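Local coordinates for cytolethal distending toxin subunit B (Escherichia coli, PDB 2F1N), which nicks DNA as the endonuclease subunit of a three-part bacterial toxin, very probably causing the DNA damage that arrests intoxicated cells at G2/M, at residues A[177-182]-A[226-231]; A[63-68]-A[78-83]; A[135-140]-A[173-178]. All coordinates share one frame; numbering follows the deposited sequence.

Overall arrangement
Followed from the N terminus, the chain first makes interaction 2, where the strand 64-65 meets strand 78-83 after a short connection and forms one border of the eight-stranded sheet. The other two contacts belong to the six-stranded sheet. Interaction 3 closes a longer loop, bringing the end of strand 133-138 and the turn after it against helix 173-176 and the residues that leave it. Interaction 1 closes the third loop, of 43 residues, joining strand 179-183 to strand 222-228. The loops come in series, the last two overlapping only at Ala177 and Leu178. Interactions 1 and 3 have centres about 8 Å apart, whereas interaction 2 lies about 28 Å from interaction 1, centre to centre.

Interaction 1: A[177-182]-A[226-231]; sequences ALNWMI and AGNSVA
The indole of Trp180 lies flat over the backbone of Gly227, whose CA stands 3.6 Å from the centroid of the six-membered ring and almost exactly on its normal, a CH-pi contact. Glycine, lacking a side chain, lets the ring come down this closely. A chi1 of 46°, with CG between the backbone N and the carbonyl carbon, turns the indole across the neighbouring strand, and NE1 donates to Ser229 OG at 3.1 Å. Ser229 OG is also hydrogen-bonded to Tyr164 O. Beneath the ring, Trp180 and Gly227 form an antiparallel hydrogen-bonded pair, with Trp180 N to Gly227 O at 2.9 Å and Gly227 N to Trp180 O at 2.8 Å.

Past this pair the side chain of Asn228 takes over from the strand. Its ND2 donates to Asn179 OD1 (2.9 Å) and Ala177 O (2.9 Å), approaching each from above the carbonyl plane. OD1 of the same amide accepts from Val230 N, an Asx turn, and from Ala231 N, which extends it to an Asx motif, so both ends of the amide are held. Asn179 ND2 in turn bonds Asp12. Nearby, water 1 links Leu178 O to Ser229 N.

Strand 179-183 sits between 141-147 and 222-228 in the six-stranded sheet, while helix 156-168 covers the Trp180 side, where Phe167 meets the indole with its ring nearly parallel.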
loop_
_atom_site.group_PDB
_atom_site.type_symbol
_atom_site.label_atom_id
_atom_site.label_comp_id
_atom_site.label_asym_id
_atom_site.label_seq_id
_atom_site.Cartn_x
_atom_site.Cartn_y
_atom_site.Cartn_z
ATOM N N ALA A 177 6.815 6.328 17.576
ATOM C CA ALA A 177 7.041 7.525 16.780
ATOM C C ALA A 177 7.439 7.283 15.351
ATOM O O ALA A 177 7.957 8.182 14.694
ATOM C CB ALA A 177 8.125 8.476 17.512
ATOM N N LEU A 178 7.211 6.077 14.834
ATOM C CA LEU A 178 7.489 5.811 13.425
ATOM C C LEU A 178 6.583 6.669 12.537
ATOM O O LEU A 178 5.419 6.987 12.883
ATOM C CB LEU A 178 7.258 4.310 13.131
ATOM C CG LEU A 178 8.220 3.291 13.796
ATOM C CD1 LEU A 178 7.701 1.818 13.570
ATOM C CD2 LEU A 178 9.698 3.433 13.286
ATOM N N ASN A 179 7.104 7.111 11.402
ATOM C CA ASN A 179 6.254 7.769 10.429
ATOM C C ASN A 179 5.604 6.702 9.584
ATOM O O ASN A 179 6.305 5.904 9.004
ATOM C CB ASN A 179 7.081 8.693 9.542
ATOM C CG ASN A 179 7.672 9.857 10.342
ATOM O OD1 ASN A 179 6.943 10.576 10.988
ATOM N ND2 ASN A 179 8.995 10.015 10.304
ATOM N N TRP A 180 4.279 6.706 9.531
ATOM C CA TRP A 180 3.564 5.662 8.763
ATOM C C TRP A 180 2.786 6.227 7.587
ATOM O O TRP A 180 2.360 7.408 7.588
ATOM C CB TRP A 180 2.668 4.830 9.673
ATOM C CG TRP A 180 1.794 5.564 10.667
ATOM C CD1 TRP A 180 2.081 5.757 11.990
ATOM C CD2 TRP A 180 0.491 6.140 10.452
ATOM N NE1 TRP A 180 1.042 6.406 12.611
ATOM C CE2 TRP A 180 0.044 6.638 11.708
ATOM C CE3 TRP A 180 -0.381 6.251 9.328
ATOM C CZ2 TRP A 180 -1.203 7.280 11.885
ATOM C CZ3 TRP A 180 -1.642 6.883 9.511
ATOM C CH2 TRP A 180 -2.043 7.369 10.782
ATOM N N MET A 181 2.582 5.377 6.562
ATOM C CA MET A 181 1.801 5.794 5.418
ATOM C C MET A 181 0.924 4.617 5.028
ATOM O O MET A 181 1.435 3.524 4.881
ATOM C CB MET A 181 2.688 6.174 4.234
ATOM C CG MET A 181 1.825 6.772 3.141
ATOM S SD MET A 181 2.699 7.256 1.644
ATOM C CE MET A 181 3.896 8.416 2.297
ATOM N N ILE A 182 -0.371 4.867 4.901
ATOM C CA ILE A 182 -1.304 3.829 4.429
ATOM C C ILE A 182 -1.669 4.160 2.970
ATOM O O ILE A 182 -2.207 5.239 2.672
ATOM C CB ILE A 182 -2.584 3.830 5.283
ATOM C CG1 ILE A 182 -2.267 3.780 6.806
ATOM C CG2 ILE A 182 -3.451 2.620 4.844
ATOM C CD1 ILE A 182 -3.473 4.051 7.729
ATOM N N ALA A 226 -0.819 9.749 5.541
ATOM C CA ALA A 226 0.473 9.779 6.238
ATOM C C ALA A 226 0.221 10.209 7.675
ATOM O O ALA A 226 -0.655 11.046 7.934
ATOM C CB ALA A 226 1.445 10.805 5.558
ATOM N N GLY A 227 0.938 9.599 8.614
ATOM C CA GLY A 227 0.700 9.950 9.993
ATOM C C GLY A 227 1.838 9.611 10.932
ATOM O O GLY A 227 2.840 9.032 10.524
ATOM N N ASN A 228 1.684 10.014 12.193
ATOM C CA ASN A 228 2.626 9.687 13.235
ATOM C C ASN A 228 1.864 9.704 14.556
ATOM O O ASN A 228 1.172 10.693 14.882
ATOM C CB ASN A 228 3.778 10.711 13.297
ATOM C CG ASN A 228 4.851 10.279 14.236
ATOM O OD1 ASN A 228 4.635 10.101 15.458
ATOM N ND2 ASN A 228 6.054 10.069 13.681
ATOM N N SER A 229 1.946 8.601 15.289
ATOM C CA SER A 229 1.051 8.418 16.439
ATOM C C SER A 229 1.469 9.191 17.689
ATOM O O SER A 229 0.682 9.268 18.650
ATOM C CB SER A 229 0.880 6.954 16.778
ATOM O OG SER A 229 0.340 6.312 15.610
ATOM N N VAL A 230 2.684 9.725 17.685
ATOM C CA VAL A 230 3.121 10.511 18.863
ATOM C C VAL A 230 3.468 11.940 18.528
ATOM O O VAL A 230 3.202 12.854 19.346
ATOM C CB VAL A 230 4.170 9.808 19.735
ATOM C CG1 VAL A 230 3.529 8.587 20.379
ATOM C CG2 VAL A 230 5.295 9.398 18.961
ATOM N N ALA A 231 4.030 12.165 17.353
ATOM C CA ALA A 231 4.364 13.538 16.979
ATOM C C ALA A 231 4.284 13.754 15.490
ATOM O O ALA A 231 5.243 13.565 14.773
ATOM C CB ALA A 231 5.737 13.943 17.503
HETATM O O HOH W 1 3.577 6.439 14.772
HETATM O O HOH W 2 4.198 11.156 8.998
HETATM O O HOH W 3 5.536 13.359 11.382
#

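Interaction 2: A[63-68]-A[78-83]; sequences AVDTGR and RELIWN. Unlike the reference sequence in segment 63-68: Arg68 (reference Thr).
Glu79 reaches from its strand to the turn around Thr66 and Arg68. Its CB passes Thr66 OG1 at 3.6 Å. CG, anti to the backbone N (chi1 176°), lies equally near that hydroxyl, and the extended chain beyond carries the carboxylate on to both residues. CD is 3.5 Å from Arg68 CD and as far from Thr66 OG1. At the tip, OE1 accepts from Thr66 OG1 at 2.7 Å through its anti lone pair, and OE2 is met on its syn side by Arg68 NH1 at 2.8 Å in a salt bridge, the guanidinium and carboxylate planes standing 70° apart. The same hydroxyl accepts from Arg68 N in an ST turn. Tyr96 OH also bonds OE2, and Ala117 O also accepts from Arg68 NH1.

A second salt bridge joins Asp65 OD2 to Arg78 NE (3.1 Å), while Asp65 OD1 accepts from Gly67 N in an Asx turn. Water 4 ties Asp65 OD1, Arg68 O and Glu79 N together. Thr66 N donates to Glu79 O, and Val64 and Ile81 exchange backbone bonds. Ala63 CB rests 3.9 Å from Trp82 CB.

The arrangement is an antiparallel edge pairing, in which the short strand 64-65 borders one of the two mixed sheets of this DNase I-like fold.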
loop_
_atom_site.group_PDB
_atom_site.type_symbol
_atom_site.label_atom_id
_atom_site.label_comp_id
_atom_site.label_asym_id
_atom_site.label_seq_id
_atom_site.Cartn_x
_atom_site.Cartn_y
_atom_site.Cartn_z
ATOM N N ALA A 63 9.080 -15.153 -8.871
ATOM C CA ALA A 63 9.440 -14.663 -7.535
ATOM C C ALA A 63 9.439 -15.812 -6.547
ATOM O O ALA A 63 8.549 -16.697 -6.598
ATOM C CB ALA A 63 8.470 -13.549 -7.079
ATOM N N VAL A 64 10.454 -15.862 -5.683
ATOM C CA VAL A 64 10.697 -17.073 -4.868
ATOM C C VAL A 64 10.651 -16.759 -3.380
ATOM O O VAL A 64 11.356 -15.867 -2.930
ATOM C CB VAL A 64 12.088 -17.673 -5.214
ATOM C CG1 VAL A 64 12.402 -18.911 -4.350
ATOM C CG2 VAL A 64 12.185 -18.006 -6.673
ATOM N N ASP A 65 9.834 -17.489 -2.609
ATOM C CA ASP A 65 9.752 -17.312 -1.144
ATOM C C ASP A 65 11.136 -17.437 -0.520
ATOM O O ASP A 65 11.873 -18.391 -0.811
ATOM C CB ASP A 65 8.896 -18.456 -0.552
ATOM C CG ASP A 65 8.362 -18.167 0.869
ATOM O OD1 ASP A 65 8.960 -17.409 1.719
ATOM O OD2 ASP A 65 7.284 -18.695 1.237
ATOM N N THR A 66 11.478 -16.514 0.372
ATOM C CA THR A 66 12.773 -16.578 1.034
ATOM C C THR A 66 12.776 -17.512 2.228
ATOM O O THR A 66 13.859 -17.844 2.728
ATOM C CB THR A 66 13.129 -15.192 1.575
ATOM O OG1 THR A 66 12.081 -14.778 2.458
ATOM C CG2 THR A 66 13.153 -14.154 0.444
ATOM N N GLY A 67 11.589 -17.842 2.725
ATOM C CA GLY A 67 11.396 -18.670 3.909
ATOM C C GLY A 67 11.414 -17.810 5.178
ATOM O O GLY A 67 11.373 -18.353 6.292
ATOM N N ARG A 68 11.404 -16.484 5.019
ATOM C CA ARG A 68 11.403 -15.602 6.203
ATOM C C ARG A 68 10.222 -15.944 7.133
ATOM O O ARG A 68 9.056 -16.145 6.674
ATOM C CB ARG A 68 11.302 -14.120 5.769
ATOM C CG ARG A 68 11.224 -13.134 6.925
ATOM C CD ARG A 68 11.319 -11.715 6.433
ATOM N NE ARG A 68 11.314 -10.698 7.493
ATOM C CZ ARG A 68 11.698 -9.444 7.303
ATOM N NH1 ARG A 68 12.151 -9.014 6.075
ATOM N NH2 ARG A 68 11.646 -8.623 8.351
ATOM N N ARG A 78 3.808 -13.849 3.008
ATOM C CA ARG A 78 5.081 -14.437 2.579
ATOM C C ARG A 78 5.973 -13.359 2.036
ATOM O O ARG A 78 5.505 -12.451 1.355
ATOM C CB ARG A 78 4.892 -15.484 1.408
ATOM C CG ARG A 78 4.170 -16.765 1.761
ATOM C CD ARG A 78 3.558 -17.422 0.498
ATOM N NE ARG A 78 4.549 -18.305 -0.076
ATOM C CZ ARG A 78 4.558 -18.747 -1.334
ATOM N NH1 ARG A 78 3.643 -18.346 -2.199
ATOM N NH2 ARG A 78 5.506 -19.601 -1.715
ATOM N N GLU A 79 7.281 -13.474 2.289
ATOM C CA GLU A 79 8.271 -12.610 1.639
ATOM C C GLU A 79 8.843 -13.362 0.456
ATOM O O GLU A 79 9.291 -14.497 0.616
ATOM C CB GLU A 79 9.425 -12.318 2.606
ATOM C CG GLU A 79 10.555 -11.510 1.982
ATOM C CD GLU A 79 11.649 -11.307 3.004
ATOM O OE1 GLU A 79 12.413 -12.260 3.318
ATOM O OE2 GLU A 79 11.686 -10.193 3.560
ATOM N N LEU A 80 8.841 -12.719 -0.722
ATOM C CA LEU A 80 9.428 -13.288 -1.933
ATOM C C LEU A 80 10.517 -12.382 -2.501
ATOM O O LEU A 80 10.421 -11.156 -2.389
ATOM C CB LEU A 80 8.335 -13.542 -3.014
ATOM C CG LEU A 80 6.909 -13.860 -2.512
ATOM C CD1 LEU A 80 5.863 -13.591 -3.634
ATOM C CD2 LEU A 80 6.817 -15.306 -2.048
ATOM N N ILE A 81 11.568 -12.971 -3.082
ATOM C CA ILE A 81 12.513 -12.183 -3.816
ATOM C C ILE A 81 12.230 -12.333 -5.295
ATOM O O ILE A 81 12.015 -13.446 -5.799
ATOM C CB ILE A 81 14.003 -12.537 -3.436
ATOM C CG1 ILE A 81 14.293 -11.933 -2.071
ATOM C CG2 ILE A 81 15.025 -11.874 -4.407
ATOM C CD1 ILE A 81 15.644 -12.361 -1.402
ATOM N N TRP A 82 12.255 -11.199 -5.990
ATOM C CA TRP A 82 11.917 -11.175 -7.419
ATOM C C TRP A 82 13.107 -10.593 -8.144
ATOM O O TRP A 82 13.425 -9.390 -8.044
ATOM C CB TRP A 82 10.626 -10.360 -7.647
ATOM C CG TRP A 82 10.073 -10.338 -9.058
ATOM C CD1 TRP A 82 10.318 -11.235 -10.088
ATOM C CD2 TRP A 82 9.158 -9.367 -9.573
ATOM N NE1 TRP A 82 9.590 -10.866 -11.204
ATOM C CE2 TRP A 82 8.858 -9.735 -10.908
ATOM C CE3 TRP A 82 8.528 -8.236 -9.020
ATOM C CZ2 TRP A 82 7.986 -8.978 -11.720
ATOM C CZ3 TRP A 82 7.615 -7.491 -9.827
ATOM C CH2 TRP A 82 7.362 -7.889 -11.156
ATOM N N ASN A 83 13.803 -11.477 -8.878
ATOM C CA ASN A 83 15.019 -11.056 -9.594
ATOM C C ASN A 83 14.591 -10.427 -10.901
ATOM O O ASN A 83 13.878 -11.061 -11.668
ATOM C CB ASN A 83 15.945 -12.263 -9.853
ATOM C CG ASN A 83 17.347 -11.850 -10.348
ATOM O OD1 ASN A 83 17.520 -10.811 -10.961
ATOM N ND2 ASN A 83 18.341 -12.688 -10.080
HETATM O O HOH W 4 8.046 -15.773 3.944
#

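Interaction 3: A[135-140]-A[173-178]; sequences GIRIGN and PVHQAL
Val174 CG1 stands at the margin of the contact, 4.4 Å from Asn140 OD1, and water 5 donates both to Val174 O and to Asn140 OD1, the latter at 2.6 Å. One residue on, the His175 ring approaches the guanidinium of Arg137 with the two planes 67° apart and His175 NE2 4.0 Å from Arg137 NE. Both nitrogens turn to the same acceptor, Glu119 OE1, a hydrogen bond from the histidine and a salt bridge from the arginine, while His175 ND1 is held by Asp172. The shared carboxylate probably draws the two groups together.

At Ala177 the chain leaves helical geometry, and its carbonyl O receives water 6, which also accepts from Asn140 ND2 at 2.8 Å; that amide nitrogen is further bonded to Asp12. Leu178 then supplies the apolar part. Its CD1 touches Arg137 CD at 3.6 Å, and CD2 lies against Asn140 CA at 3.6 Å. The bend of Arg137 at chi3 (58°) brings the guanidinium edge round to the turn, where NH1 donates to Gly139 O at 2.9 Å, the acceptor lying in the guanidinium plane.

The last turn of helix 173-176 and the residues leaving it lie against the end of strand 133-138 and the turn that leads into strand 141-147.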
loop_
_atom_site.group_PDB
_atom_site.type_symbol
_atom_site.label_atom_id
_atom_site.label_comp_id
_atom_site.label_asym_id
_atom_site.label_seq_id
_atom_site.Cartn_x
_atom_site.Cartn_y
_atom_site.Cartn_z
ATOM N N GLY A 135 1.754 -4.412 6.252
ATOM C CA GLY A 135 2.687 -3.283 6.240
ATOM C C GLY A 135 4.140 -3.741 6.354
ATOM O O GLY A 135 4.405 -4.850 6.837
ATOM N N ILE A 136 5.077 -2.874 5.917
ATOM C CA ILE A 136 6.502 -3.126 6.167
ATOM C C ILE A 136 7.118 -1.875 6.812
ATOM O O ILE A 136 6.677 -0.761 6.565
ATOM C CB ILE A 136 7.278 -3.480 4.870
ATOM C CG1 ILE A 136 7.251 -2.334 3.865
ATOM C CG2 ILE A 136 6.638 -4.803 4.249
ATOM C CD1 ILE A 136 8.064 -2.608 2.609
ATOM N N ARG A 137 8.158 -2.087 7.592
ATOM C CA ARG A 137 8.943 -0.977 8.144
ATOM C C ARG A 137 10.304 -0.993 7.463
ATOM O O ARG A 137 10.918 -2.068 7.338
ATOM C CB ARG A 137 9.116 -1.158 9.666
ATOM C CG ARG A 137 9.929 0.037 10.298
ATOM C CD ARG A 137 10.128 -0.109 11.800
ATOM N NE ARG A 137 10.832 -1.352 12.155
ATOM C CZ ARG A 137 12.168 -1.527 12.070
ATOM N NH1 ARG A 137 12.954 -0.555 11.600
ATOM N NH2 ARG A 137 12.713 -2.701 12.407
ATOM N N ILE A 138 10.766 0.183 7.005
ATOM C CA ILE A 138 12.134 0.331 6.509
ATOM C C ILE A 138 12.669 1.493 7.323
ATOM O O ILE A 138 12.171 2.626 7.194
ATOM C CB ILE A 138 12.138 0.652 5.026
ATOM C CG1 ILE A 138 11.627 -0.582 4.237
ATOM C CG2 ILE A 138 13.567 0.967 4.524
ATOM C CD1 ILE A 138 11.109 -0.181 2.917
ATOM N N GLY A 139 13.628 1.216 8.197
ATOM C CA GLY A 139 14.122 2.299 9.068
ATOM C C GLY A 139 13.003 2.852 9.936
ATOM O O GLY A 139 12.251 2.117 10.592
ATOM N N ASN A 140 12.862 4.174 9.917
ATOM C CA ASN A 140 11.915 4.853 10.775
ATOM C C ASN A 140 10.539 5.089 10.143
ATOM O O ASN A 140 9.752 5.856 10.679
ATOM C CB ASN A 140 12.533 6.214 11.091
ATOM C CG ASN A 140 11.960 6.823 12.296
ATOM O OD1 ASN A 140 12.063 6.264 13.403
ATOM N ND2 ASN A 140 11.365 8.021 12.123
ATOM N N PRO A 173 9.307 3.244 22.587
ATOM C CA PRO A 173 9.044 4.618 22.176
ATOM C C PRO A 173 9.477 4.929 20.736
ATOM O O PRO A 173 8.842 5.730 20.056
ATOM C CB PRO A 173 9.876 5.440 23.199
ATOM C CG PRO A 173 9.975 4.510 24.387
ATOM C CD PRO A 173 10.164 3.176 23.791
ATOM N N VAL A 174 10.524 4.267 20.249
ATOM C CA VAL A 174 10.936 4.477 18.856
ATOM C C VAL A 174 9.867 3.917 17.878
ATOM O O VAL A 174 9.563 4.560 16.875
ATOM C CB VAL A 174 12.320 3.843 18.562
ATOM C CG1 VAL A 174 12.635 3.877 17.050
ATOM C CG2 VAL A 174 13.439 4.594 19.396
ATOM N N HIS A 175 9.244 2.795 18.229
ATOM C CA HIS A 175 8.106 2.336 17.405
ATOM C C HIS A 175 6.874 3.236 17.519
ATOM O O HIS A 175 6.112 3.398 16.552
ATOM C CB HIS A 175 7.706 0.903 17.777
ATOM C CG HIS A 175 8.546 -0.135 17.102
ATOM N ND1 HIS A 175 9.865 -0.342 17.438
ATOM C CD2 HIS A 175 8.243 -1.049 16.148
ATOM C CE1 HIS A 175 10.359 -1.313 16.685
ATOM N NE2 HIS A 175 9.403 -1.749 15.885
ATOM N N GLN A 176 6.647 3.825 18.690
ATOM C CA GLN A 176 5.485 4.704 18.828
ATOM C C GLN A 176 5.586 5.887 17.875
ATOM O O GLN A 176 4.574 6.387 17.408
ATOM C CB GLN A 176 5.321 5.236 20.287
ATOM C CG GLN A 176 4.956 4.177 21.348
ATOM C CD GLN A 176 5.233 4.691 22.774
ATOM O OE1 GLN A 176 5.007 5.864 23.051
ATOM N NE2 GLN A 176 5.711 3.808 23.665
ATOM N N ALA A 177 6.815 6.328 17.576
ATOM C CA ALA A 177 7.041 7.525 16.780
ATOM C C ALA A 177 7.439 7.283 15.351
ATOM O O ALA A 177 7.957 8.182 14.694
ATOM C CB ALA A 177 8.125 8.476 17.512
ATOM N N LEU A 178 7.211 6.077 14.834
ATOM C CA LEU A 178 7.489 5.811 13.425
ATOM C C LEU A 178 6.583 6.669 12.537
ATOM O O LEU A 178 5.419 6.987 12.883
ATOM C CB LEU A 178 7.258 4.310 13.131
ATOM C CG LEU A 178 8.220 3.291 13.796
ATOM C CD1 LEU A 178 7.701 1.818 13.570
ATOM C CD2 LEU A 178 9.698 3.433 13.286
HETATM O O HOH W 5 10.817 6.639 15.677
HETATM O O HOH W 6 10.271 9.557 14.235
#